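Local coordinates for UPF0303 protein YBR137W (Saccharomyces cerevisiae, PDB 4CLC) that is a cytoplasmic protein of unknown function in the UPF0303 family, with an HbpS-like domain related to haem-degrading proteins, in an assembly of ten chains, at residues 85-88 and 89-93; 110-114 and 115-119; 118-122 and 123-127. All coordinates share one frame; numbering follows the deposited sequence.

Interaction 1. Residues 85-88 and 89-93; sequences DFWI and QRKKK
The backbone N-H groups of Q89, R90, K91 and K92 donate in turn to the carbonyl oxygens of D85, F86, W87 and I88, a regular alpha-helical ladder with bonds such as R90 N to F86 O at 2.7 Å. Three residues apart, W87 and R90 share a flank of this helix. R90 brings NH1 over one face of the indole, toward its rim, 3.7 Å from W87 CZ3. R90 CZ lies 4.9 Å from the centroid of the W87 six-membered ring and 12° off the normal, a cation-pi contact. The guanidinium is not stacked flat: its plane stands 75° from the ring, with NH1 leading. A bend about the CG-CD bond of R90 (chi3 54°) turns the group this way, while NH2 bonds to S122 O. K91 suits its place through its length: methylene CE passes 3.6 Å from W87 CE3, and the extended chain delivers NZ to the carbonyls of G129 and I148. K92 instead doubles back, so that K92 NZ bonds to Q89 OE1 at 2.8 Å, approaching from above the amide's carbonyl plane. I88 CG2 lies beside that ammonium, 4.0 Å from K92 NZ, and the rest of this branched apolar side chain fills a buried site against A60 and D62 on one strand and S149 on another. W87 and R90 also meet aromatic side chains of another chain. Helix 84-98 thus behaves as a helix packed on a beta-sheet, as in the GAF-like HbpS domain: I88 and K92 face the strands, and the W87-R90 flank faces a loop and another chain.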
ATOM      1  N   ASP D  85     -20.775  11.796   4.100  1.00 46.36           N
ATOM      2  CA  ASP D  85     -19.999  10.963   5.010  1.00 46.21           C
ATOM      3  C   ASP D  85     -18.518  11.322   4.935  1.00 43.64           C
ATOM      4  O   ASP D  85     -17.847  11.456   5.967  1.00 43.30           O
ATOM      5  CB  ASP D  85     -20.215   9.481   4.702  1.00 38.66           C
ATOM      6  CG  ASP D  85     -21.619   9.016   5.022  1.00 40.53           C
ATOM      7  OD1 ASP D  85     -22.287   9.596   5.910  1.00 54.51           O
ATOM      8  OD2 ASP D  85     -22.078   8.068   4.373  1.00 42.45           O
ATOM      9  N   PHE D  86     -18.017  11.483   3.717  1.00 39.59           N
ATOM     10  CA  PHE D  86     -16.659  11.954   3.523  1.00 40.63           C
ATOM     11  C   PHE D  86     -16.433  13.292   4.243  1.00 43.61           C
ATOM     12  O   PHE D  86     -15.457  13.449   4.981  1.00 38.66           O
ATOM     13  CB  PHE D  86     -16.361  12.087   2.037  1.00 39.74           C
ATOM     14  CG  PHE D  86     -16.148  10.782   1.348  1.00 42.03           C
ATOM     15  CD1 PHE D  86     -14.889  10.183   1.347  1.00 38.66           C
ATOM     16  CD2 PHE D  86     -17.200  10.141   0.695  1.00 42.68           C
ATOM     17  CE1 PHE D  86     -14.672   8.970   0.719  1.00 38.66           C
ATOM     18  CE2 PHE D  86     -16.994   8.924   0.052  1.00 39.92           C
ATOM     19  CZ  PHE D  86     -15.714   8.340   0.072  1.00 39.60           C
ATOM     20  N   TRP D  87     -17.353  14.241   4.043  1.00 40.04           N
ATOM     21  CA  TRP D  87     -17.220  15.559   4.657  1.00 38.90           C
ATOM     22  C   TRP D  87     -17.236  15.424   6.158  1.00 42.43           C
ATOM     23  O   TRP D  87     -16.425  16.048   6.851  1.00 43.38           O
ATOM     24  CB  TRP D  87     -18.325  16.527   4.189  1.00 44.80           C
ATOM     25  CG  TRP D  87     -17.943  17.239   2.918  1.00 41.64           C
ATOM     26  CD1 TRP D  87     -18.317  16.913   1.642  1.00 39.86           C
ATOM     27  CD2 TRP D  87     -17.074  18.356   2.803  1.00 38.66           C
ATOM     28  NE1 TRP D  87     -17.730  17.759   0.742  1.00 45.62           N
ATOM     29  CE2 TRP D  87     -16.959  18.666   1.435  1.00 43.92           C
ATOM     30  CE3 TRP D  87     -16.376  19.137   3.726  1.00 39.47           C
ATOM     31  CZ2 TRP D  87     -16.184  19.724   0.966  1.00 43.20           C
ATOM     32  CZ3 TRP D  87     -15.603  20.185   3.262  1.00 38.71           C
ATOM     33  CH2 TRP D  87     -15.513  20.469   1.897  1.00 40.33           C
ATOM     34  N   ILE D  88     -18.132  14.585   6.665  1.00 41.19           N
ATOM     35  CA  ILE D  88     -18.199  14.361   8.097  1.00 42.93           C
ATOM     36  C   ILE D  88     -16.885  13.786   8.622  1.00 41.67           C
ATOM     37  O   ILE D  88     -16.388  14.234   9.649  1.00 38.66           O
ATOM     38  CB  ILE D  88     -19.370  13.441   8.463  1.00 45.34           C
ATOM     39  CG1 ILE D  88     -20.673  14.229   8.363  1.00 43.60           C
ATOM     40  CG2 ILE D  88     -19.211  12.891   9.892  1.00 39.26           C
ATOM     41  CD1 ILE D  88     -21.851  13.475   8.858  1.00 47.83           C
ATOM     42  N   GLN D  89     -16.313  12.825   7.899  1.00 41.45           N
ATOM     43  CA  GLN D  89     -15.073  12.199   8.336  1.00 41.50           C
ATOM     44  C   GLN D  89     -13.926  13.176   8.265  1.00 42.76           C
ATOM     45  O   GLN D  89     -13.144  13.307   9.204  1.00 38.66           O
ATOM     46  CB  GLN D  89     -14.757  10.967   7.503  1.00 40.69           C
ATOM     47  CG  GLN D  89     -14.203   9.822   8.340  1.00 50.13           C
ATOM     48  CD  GLN D  89     -15.193   9.327   9.417  1.00 67.63           C
ATOM     49  OE1 GLN D  89     -16.374   9.719   9.449  1.00 53.33           O
ATOM     50  NE2 GLN D  89     -14.708   8.447  10.295  1.00 71.60           N
ATOM     51  N   ARG D  90     -13.858  13.890   7.148  1.00 40.76           N
ATOM     52  CA  ARG D  90     -12.818  14.879   6.946  1.00 38.98           C
ATOM     53  C   ARG D  90     -12.897  16.066   7.929  1.00 44.09           C
ATOM     54  O   ARG D  90     -11.856  16.536   8.416  1.00 42.34           O
ATOM     55  CB  ARG D  90     -12.858  15.350   5.506  1.00 38.66           C
ATOM     56  CG  ARG D  90     -12.625  14.241   4.525  1.00 38.66           C
ATOM     57  CD  ARG D  90     -12.633  14.726   3.110  1.00 42.73           C
ATOM     58  NE  ARG D  90     -11.682  15.820   2.927  1.00 51.87           N
ATOM     59  CZ  ARG D  90     -12.024  17.071   2.629  1.00 50.54           C
ATOM     60  NH1 ARG D  90     -13.296  17.402   2.452  1.00 47.92           N
ATOM     61  NH2 ARG D  90     -11.088  17.990   2.501  1.00 56.06           N
ATOM     62  N   LYS D  91     -14.099  16.544   8.250  1.00 38.66           N
ATOM     63  CA  LYS D  91     -14.185  17.642   9.208  1.00 39.84           C
ATOM     64  C   LYS D  91     -13.775  17.173  10.598  1.00 43.14           C
ATOM     65  O   LYS D  91     -12.940  17.802  11.259  1.00 40.80           O
ATOM     66  CB  LYS D  91     -15.591  18.233   9.255  1.00 40.41           C
ATOM     67  CG  LYS D  91     -16.022  18.923   7.985  1.00 40.61           C
ATOM     68  CD  LYS D  91     -17.313  19.680   8.189  1.00 40.19           C
ATOM     69  CE  LYS D  91     -17.941  20.086   6.865  1.00 40.00           C
ATOM     70  NZ  LYS D  91     -19.257  20.771   7.086  1.00 47.60           N
ATOM     71  N   LYS D  92     -14.375  16.061  11.022  1.00 42.65           N
ATOM     72  CA  LYS D  92     -14.144  15.447  12.328  1.00 38.66           C
ATOM     73  C   LYS D  92     -12.667  15.195  12.533  1.00 40.15           C
ATOM     74  O   LYS D  92     -12.122  15.465  13.601  1.00 41.44           O
ATOM     75  CB  LYS D  92     -14.929  14.131  12.446  1.00 38.66           C
ATOM     76  CG  LYS D  92     -14.765  13.419  13.764  1.00 38.66           C
ATOM     77  CD  LYS D  92     -15.592  12.156  13.861  1.00 38.66           C
ATOM     78  CE  LYS D  92     -15.277  11.185  12.773  1.00 38.88           C
ATOM     79  NZ  LYS D  92     -16.514  10.909  12.000  1.00 42.38           N
ATOM     80  N   LYS D  93     -12.020  14.689  11.491  1.00 38.66           N
ATOM     81  CA  LYS D  93     -10.618  14.350  11.581  1.00 38.66           C
ATOM     82  C   LYS D  93      -9.800  15.593  11.922  1.00 45.05           C
ATOM     83  O   LYS D  93      -9.032  15.591  12.896  1.00 43.90           O
ATOM     84  CB  LYS D  93     -10.121  13.694  10.284  1.00 38.66           C
ATOM     85  CG  LYS D  93      -8.791  12.993  10.499  1.00 42.64           C
ATOM     86  CD  LYS D  93      -8.358  12.111   9.352  1.00 48.14           C
ATOM     87  CE  LYS D  93      -7.111  11.306   9.740  1.00 39.87           C
ATOM     88  NZ  LYS D  93      -6.936  10.051   8.937  1.00 38.66           N
TER

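Interaction 2. Residues 110-114 and 115-119; sequences GDKTP and EEKFF
T113 and E116 hold each other in a capping box at the start of helix 114-117. T113 OG1 accepts from E116 N at 3.1 Å, and in return E116 OE1 takes a weak bond from T113 N. The torsion of T113 (chi1 66°) sets OG1 between its own backbone N and carbonyl carbon, facing the first turn, while the extended side chain of E116 reaches back past T113 OG1 toward T113 N. T113 O carries on the pattern, bonding to K117 N at 3.0 Å. A threonine suits the cap because its short hydroxyl reaches E116 N, an amide of the first turn whose bond to T113 O is weak; the proline that follows has no N-H to satisfy. P114 O receives F118 N at 3.0 Å, in the carbonyl plane, and a weak bond from F119 N, the first residue past the helix to leave helical phi/psi, at positive phi. Around this core, the side chains of K112 and K117 cross obliquely, K112 CD lying 3.5 Å from K117 CD. K112 NZ and K117 NZ are 5.1 Å apart, a spacing that probably costs some repulsion. E115 lies alongside the P114 ring, and its OE2 goes on to bond to S122 OG. K117 CG rests over the centre of one F118 face. This short surface helix follows helix 102-107; P114 and F118 both press on K109 in the linker between them, and F118 meets F98, at the end of helix 84-98, edge-to-face.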
ATOM      1  N   GLY D 110      -5.976  30.681   6.258  1.00 49.72           N
ATOM      2  CA  GLY D 110      -6.773  31.080   5.111  1.00 46.53           C
ATOM      3  C   GLY D 110      -5.971  31.426   3.875  1.00 55.56           C
ATOM      4  O   GLY D 110      -5.035  32.216   3.937  1.00 70.25           O
ATOM      5  N   ASP D 111      -6.351  30.823   2.758  1.00 52.16           N
ATOM      6  CA  ASP D 111      -5.724  31.006   1.440  1.00 60.76           C
ATOM      7  C   ASP D 111      -4.470  30.167   1.222  1.00 60.70           C
ATOM      8  O   ASP D 111      -4.091  29.927   0.073  1.00 60.83           O
ATOM      9  CB  ASP D 111      -5.359  32.487   1.175  1.00 64.26           C
ATOM     10  CG  ASP D 111      -6.552  33.334   0.702  1.00 72.89           C
ATOM     11  OD1 ASP D 111      -7.712  32.998   1.036  1.00 67.13           O
ATOM     12  OD2 ASP D 111      -6.318  34.353   0.001  1.00 74.00           O
ATOM     13  N   LYS D 112      -3.854  29.662   2.284  1.00 58.00           N
ATOM     14  CA  LYS D 112      -2.795  28.676   2.084  1.00 56.00           C
ATOM     15  C   LYS D 112      -3.469  27.321   1.937  1.00 53.98           C
ATOM     16  O   LYS D 112      -4.540  27.112   2.511  1.00 51.24           O
ATOM     17  CB  LYS D 112      -1.786  28.672   3.235  1.00 56.20           C
ATOM     18  CG  LYS D 112      -0.725  29.766   3.170  1.00 64.41           C
ATOM     19  CD  LYS D 112      -0.019  29.906   4.522  1.00 71.84           C
ATOM     20  CE  LYS D 112       0.797  31.201   4.640  1.00 77.76           C
ATOM     21  NZ  LYS D 112       1.125  31.544   6.070  1.00 66.58           N
ATOM     22  N   THR D 113      -2.878  26.417   1.153  1.00 55.69           N
ATOM     23  CA  THR D 113      -3.375  25.040   1.092  1.00 48.19           C
ATOM     24  C   THR D 113      -3.093  24.344   2.405  1.00 48.07           C
ATOM     25  O   THR D 113      -2.155  24.726   3.122  1.00 45.95           O
ATOM     26  CB  THR D 113      -2.742  24.196  -0.057  1.00 50.52           C
ATOM     27  OG1 THR D 113      -1.335  23.997   0.170  1.00 43.42           O
ATOM     28  CG2 THR D 113      -3.015  24.821  -1.425  1.00 42.14           C
ATOM     29  N   PRO D 114      -3.909  23.318   2.731  1.00 54.04           N
ATOM     30  CA  PRO D 114      -3.692  22.520   3.943  1.00 50.95           C
ATOM     31  C   PRO D 114      -2.317  21.868   3.921  1.00 44.92           C
ATOM     32  O   PRO D 114      -1.589  21.946   4.907  1.00 47.36           O
ATOM     33  CB  PRO D 114      -4.815  21.484   3.878  1.00 46.25           C
ATOM     34  CG  PRO D 114      -5.874  22.171   3.087  1.00 43.09           C
ATOM     35  CD  PRO D 114      -5.122  22.881   2.020  1.00 44.57           C
ATOM     36  N   GLU D 115      -1.960  21.285   2.784  1.00 40.97           N
ATOM     37  CA  GLU D 115      -0.631  20.720   2.589  1.00 46.86           C
ATOM     38  C   GLU D 115       0.478  21.741   2.918  1.00 52.85           C
ATOM     39  O   GLU D 115       1.519  21.372   3.481  1.00 51.37           O
ATOM     40  CB  GLU D 115      -0.475  20.201   1.155  1.00 41.00           C
ATOM     41  CG  GLU D 115      -1.453  19.088   0.749  1.00 44.65           C
ATOM     42  CD  GLU D 115      -2.851  19.587   0.363  1.00 50.33           C
ATOM     43  OE1 GLU D 115      -3.251  20.720   0.747  1.00 46.54           O
ATOM     44  OE2 GLU D 115      -3.562  18.827  -0.332  1.00 54.59           O
ATOM     45  N   GLU D 116       0.261  23.017   2.588  1.00 50.69           N
ATOM     46  CA  GLU D 116       1.253  24.050   2.890  1.00 45.67           C
ATOM     47  C   GLU D 116       1.321  24.414   4.364  1.00 49.48           C
ATOM     48  O   GLU D 116       2.410  24.491   4.933  1.00 50.92           O
ATOM     49  CB  GLU D 116       0.976  25.323   2.107  1.00 54.44           C
ATOM     50  CG  GLU D 116       1.518  25.365   0.691  1.00 62.33           C
ATOM     51  CD  GLU D 116       0.933  26.534  -0.113  1.00 63.26           C
ATOM     52  OE1 GLU D 116       0.236  27.396   0.493  1.00 55.40           O
ATOM     53  OE2 GLU D 116       1.159  26.569  -1.350  1.00 66.28           O
ATOM     54  N   LYS D 117       0.176  24.713   4.974  1.00 48.28           N
ATOM     55  CA  LYS D 117       0.220  25.270   6.328  1.00 50.34           C
ATOM     56  C   LYS D 117       0.304  24.245   7.468  1.00 49.66           C
ATOM     57  O   LYS D 117       1.033  24.449   8.433  1.00 49.17           O
ATOM     58  CB  LYS D 117      -0.984  26.203   6.551  1.00 53.93           C
ATOM     59  CG  LYS D 117      -0.916  27.004   7.856  1.00 50.79           C
ATOM     60  CD  LYS D 117      -0.988  28.495   7.588  1.00 56.12           C
ATOM     61  CE  LYS D 117      -0.764  29.379   8.847  1.00 64.74           C
ATOM     62  NZ  LYS D 117      -0.277  28.709  10.108  1.00 53.25           N
ATOM     63  N   PHE D 118      -0.497  23.186   7.405  1.00 52.45           N
ATOM     64  CA  PHE D 118      -0.491  22.192   8.482  1.00 53.65           C
ATOM     65  C   PHE D 118       0.207  20.867   8.162  1.00 53.01           C
ATOM     66  O   PHE D 118       0.371  20.014   9.059  1.00 47.68           O
ATOM     67  CB  PHE D 118      -1.927  21.951   8.923  1.00 46.57           C
ATOM     68  CG  PHE D 118      -2.633  23.208   9.242  1.00 47.03           C
ATOM     69  CD1 PHE D 118      -2.313  23.919  10.388  1.00 48.21           C
ATOM     70  CD2 PHE D 118      -3.575  23.724   8.370  1.00 45.47           C
ATOM     71  CE1 PHE D 118      -2.954  25.109  10.678  1.00 51.13           C
ATOM     72  CE2 PHE D 118      -4.213  24.897   8.654  1.00 42.38           C
ATOM     73  CZ  PHE D 118      -3.906  25.598   9.804  1.00 48.02           C
ATOM     74  N   PHE D 119       0.631  20.738   6.901  1.00 46.71           N
ATOM     75  CA  PHE D 119       1.262  19.531   6.369  1.00 48.54           C
ATOM     76  C   PHE D 119       0.387  18.295   6.483  1.00 48.77           C
ATOM     77  O   PHE D 119       0.773  17.309   7.130  1.00 43.63           O
ATOM     78  CB  PHE D 119       2.603  19.315   7.069  1.00 45.62           C
ATOM     79  CG  PHE D 119       3.493  20.508   6.971  1.00 49.88           C
ATOM     80  CD1 PHE D 119       4.272  20.712   5.832  1.00 46.88           C
ATOM     81  CD2 PHE D 119       3.506  21.463   7.980  1.00 43.09           C
ATOM     82  CE1 PHE D 119       5.057  21.828   5.722  1.00 40.75           C
ATOM     83  CE2 PHE D 119       4.308  22.579   7.880  1.00 41.28           C
ATOM     84  CZ  PHE D 119       5.081  22.764   6.752  1.00 40.27           C
TER

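Interaction 3. Residues 118-122 and 123-127; sequences FFVDS and KEYAF
V120 forks between two rings: CG1 lies over one face of Y125, and V120 CG2 meets the edge of F127, 3.8 Å from F127 CE1. The backbone N of D121 stands at the Y125 edge, near the ring plane. F127 also runs nearly parallel to F118, their planes 9° apart, but the rings are slid so far, centroids 5.2 Å apart, that they barely overlap; the touch is between F118 CD2 and F127 CE2, at 3.6 Å. A beta-branched valine suits this spot because its two methyls can serve two aromatics at once. Beyond V120 the chain reverses in an Asx turn, in the loop that leads from helix 114-117 to strand 131-136. D121 OD1 accepts K123 N at 3.2 Å, the donor 45° out of the carboxylate plane, with CG set anti to the D121 backbone N (chi1 -161°). With an alanine in place of D121, K123 N would probably lose this acceptor and the turn would be freer to open. S122, at positive phi, has its CA 3.1 Å from Y125 O, with the CA hydrogen directed at that oxygen. D121 OD2 and E124 OE1 come within 4.2 Å, a like-charge approach probably eased by the salt bridge of E124 to K93. Y125 is amphipathic in use: its ring packs on V120, K93 and T94, while OH bonds to R97 NH1 of helix 84-98.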
ATOM      1  N   PHE D 118      -0.497  23.186   7.405  1.00 52.45           N
ATOM      2  CA  PHE D 118      -0.491  22.192   8.482  1.00 53.65           C
ATOM      3  C   PHE D 118       0.207  20.867   8.162  1.00 53.01           C
ATOM      4  O   PHE D 118       0.371  20.014   9.059  1.00 47.68           O
ATOM      5  CB  PHE D 118      -1.927  21.951   8.923  1.00 46.57           C
ATOM      6  CG  PHE D 118      -2.633  23.208   9.242  1.00 47.03           C
ATOM      7  CD1 PHE D 118      -2.313  23.919  10.388  1.00 48.21           C
ATOM      8  CD2 PHE D 118      -3.575  23.724   8.370  1.00 45.47           C
ATOM      9  CE1 PHE D 118      -2.954  25.109  10.678  1.00 51.13           C
ATOM     10  CE2 PHE D 118      -4.213  24.897   8.654  1.00 42.38           C
ATOM     11  CZ  PHE D 118      -3.906  25.598   9.804  1.00 48.02           C
ATOM     12  N   PHE D 119       0.631  20.738   6.901  1.00 46.71           N
ATOM     13  CA  PHE D 119       1.262  19.531   6.369  1.00 48.54           C
ATOM     14  C   PHE D 119       0.387  18.295   6.483  1.00 48.77           C
ATOM     15  O   PHE D 119       0.773  17.309   7.130  1.00 43.63           O
ATOM     16  CB  PHE D 119       2.603  19.315   7.069  1.00 45.62           C
ATOM     17  CG  PHE D 119       3.493  20.508   6.971  1.00 49.88           C
ATOM     18  CD1 PHE D 119       4.272  20.712   5.832  1.00 46.88           C
ATOM     19  CD2 PHE D 119       3.506  21.463   7.980  1.00 43.09           C
ATOM     20  CE1 PHE D 119       5.057  21.828   5.722  1.00 40.75           C
ATOM     21  CE2 PHE D 119       4.308  22.579   7.880  1.00 41.28           C
ATOM     22  CZ  PHE D 119       5.081  22.764   6.752  1.00 40.27           C
ATOM     23  N   VAL D 120      -0.764  18.366   5.801  1.00 46.91           N
ATOM     24  CA  VAL D 120      -1.831  17.361   5.836  1.00 41.77           C
ATOM     25  C   VAL D 120      -2.460  17.198   4.447  1.00 48.07           C
ATOM     26  O   VAL D 120      -2.439  18.124   3.642  1.00 48.83           O
ATOM     27  CB  VAL D 120      -2.929  17.736   6.832  1.00 38.66           C
ATOM     28  CG1 VAL D 120      -2.397  17.769   8.240  1.00 38.66           C
ATOM     29  CG2 VAL D 120      -3.503  19.077   6.483  1.00 44.40           C
ATOM     30  N   ASP D 121      -3.031  16.024   4.187  1.00 47.32           N
ATOM     31  CA  ASP D 121      -3.516  15.620   2.865  1.00 45.50           C
ATOM     32  C   ASP D 121      -4.666  16.434   2.268  1.00 50.37           C
ATOM     33  O   ASP D 121      -4.691  16.679   1.064  1.00 61.86           O
ATOM     34  CB  ASP D 121      -3.958  14.167   2.927  1.00 48.54           C
ATOM     35  CG  ASP D 121      -4.048  13.515   1.574  1.00 49.58           C
ATOM     36  OD1 ASP D 121      -4.527  14.146   0.608  1.00 49.04           O
ATOM     37  OD2 ASP D 121      -3.648  12.334   1.491  1.00 59.72           O
ATOM     38  N   SER D 122      -5.657  16.769   3.078  1.00 46.14           N
ATOM     39  CA  SER D 122      -6.844  17.513   2.620  1.00 55.32           C
ATOM     40  C   SER D 122      -7.793  16.654   1.779  1.00 53.21           C
ATOM     41  O   SER D 122      -8.986  16.964   1.723  1.00 55.74           O
ATOM     42  CB  SER D 122      -6.479  18.799   1.823  1.00 54.79           C
ATOM     43  OG  SER D 122      -6.495  18.624   0.401  1.00 43.85           O
ATOM     44  N   LYS D 123      -7.327  15.540   1.207  1.00 44.70           N
ATOM     45  CA  LYS D 123      -8.293  14.542   0.745  1.00 49.40           C
ATOM     46  C   LYS D 123      -8.821  13.861   1.997  1.00 44.98           C
ATOM     47  O   LYS D 123      -9.862  13.219   1.977  1.00 48.91           O
ATOM     48  CB  LYS D 123      -7.696  13.516  -0.229  1.00 50.54           C
ATOM     49  CG  LYS D 123      -7.797  13.904  -1.720  1.00 47.00           C
ATOM     50  CD  LYS D 123      -6.700  14.898  -2.086  1.00 62.66           C
ATOM     51  CE  LYS D 123      -7.139  15.886  -3.172  1.00 64.92           C
ATOM     52  NZ  LYS D 123      -6.099  16.941  -3.424  1.00 61.52           N
ATOM     53  N   GLU D 124      -8.092  14.098   3.081  1.00 38.66           N
ATOM     54  CA  GLU D 124      -8.162  13.437   4.367  1.00 40.64           C
ATOM     55  C   GLU D 124      -8.715  14.393   5.434  1.00 46.95           C
ATOM     56  O   GLU D 124      -9.615  14.039   6.187  1.00 47.35           O
ATOM     57  CB  GLU D 124      -6.769  12.906   4.762  1.00 48.13           C
ATOM     58  CG  GLU D 124      -6.749  11.955   5.969  1.00 50.26           C
ATOM     59  CD  GLU D 124      -5.372  11.340   6.275  1.00 52.68           C
ATOM     60  OE1 GLU D 124      -4.372  11.681   5.603  1.00 56.40           O
ATOM     61  OE2 GLU D 124      -5.296  10.505   7.208  1.00 53.44           O
ATOM     62  N   TYR D 125      -8.089  15.556   5.588  1.00 49.87           N
ATOM     63  CA  TYR D 125      -8.609  16.583   6.491  1.00 45.23           C
ATOM     64  C   TYR D 125      -9.389  17.695   5.772  1.00 44.27           C
ATOM     65  O   TYR D 125      -8.948  18.210   4.760  1.00 46.07           O
ATOM     66  CB  TYR D 125      -7.469  17.207   7.277  1.00 42.53           C
ATOM     67  CG  TYR D 125      -6.680  16.251   8.136  1.00 44.16           C
ATOM     68  CD1 TYR D 125      -5.620  15.512   7.602  1.00 44.52           C
ATOM     69  CD2 TYR D 125      -6.970  16.101   9.479  1.00 38.66           C
ATOM     70  CE1 TYR D 125      -4.887  14.652   8.375  1.00 38.66           C
ATOM     71  CE2 TYR D 125      -6.237  15.241  10.259  1.00 44.69           C
ATOM     72  CZ  TYR D 125      -5.194  14.518   9.703  1.00 43.12           C
ATOM     73  OH  TYR D 125      -4.453  13.666  10.498  1.00 44.21           O
ATOM     74  N   ALA D 126     -10.550  18.065   6.292  1.00 43.45           N
ATOM     75  CA  ALA D 126     -11.325  19.144   5.689  1.00 45.94           C
ATOM     76  C   ALA D 126     -11.230  20.393   6.537  1.00 48.27           C
ATOM     77  O   ALA D 126     -11.240  20.329   7.770  1.00 45.23           O
ATOM     78  CB  ALA D 126     -12.770  18.755   5.514  1.00 47.15           C
ATOM     79  N   PHE D 127     -11.043  21.527   5.879  1.00 45.02           N
ATOM     80  CA  PHE D 127     -10.951  22.765   6.614  1.00 44.33           C
ATOM     81  C   PHE D 127     -12.179  23.700   6.541  1.00 52.17           C
ATOM     82  O   PHE D 127     -12.147  24.799   7.120  1.00 51.96           O
ATOM     83  CB  PHE D 127      -9.651  23.440   6.209  1.00 43.54           C
ATOM     84  CG  PHE D 127      -8.465  22.741   6.780  1.00 42.55           C
ATOM     85  CD1 PHE D 127      -7.895  21.658   6.118  1.00 39.65           C
ATOM     86  CD2 PHE D 127      -7.980  23.093   8.037  1.00 42.86           C
ATOM     87  CE1 PHE D 127      -6.829  20.979   6.675  1.00 38.92           C
ATOM     88  CE2 PHE D 127      -6.912  22.423   8.598  1.00 38.66           C
ATOM     89  CZ  PHE D 127      -6.340  21.361   7.920  1.00 40.06           C
TER

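In the fold
Following the chain, interaction 1 lies wholly within helix 84-98, joining residues three and four apart; interaction 2 starts helix 114-117 after helix 102-107, and interaction 3 forms a turn in the loop leading to strand 131-136. The three come in series without nesting or crossing, though 2 and 3 overlap in F118 and F119. Interactions 1 and 2 stay about 7 Å apart at their nearest atoms; interaction 3 bridges them. It returns to helix 84-98 through the K93-E124 salt bridge and the probable hydrogen bond from R90 to S122, and to helix 114-117 through E115 on S122 and P114 on F127. The peripheral short helix is thereby joined to the helix that packs on the sheet.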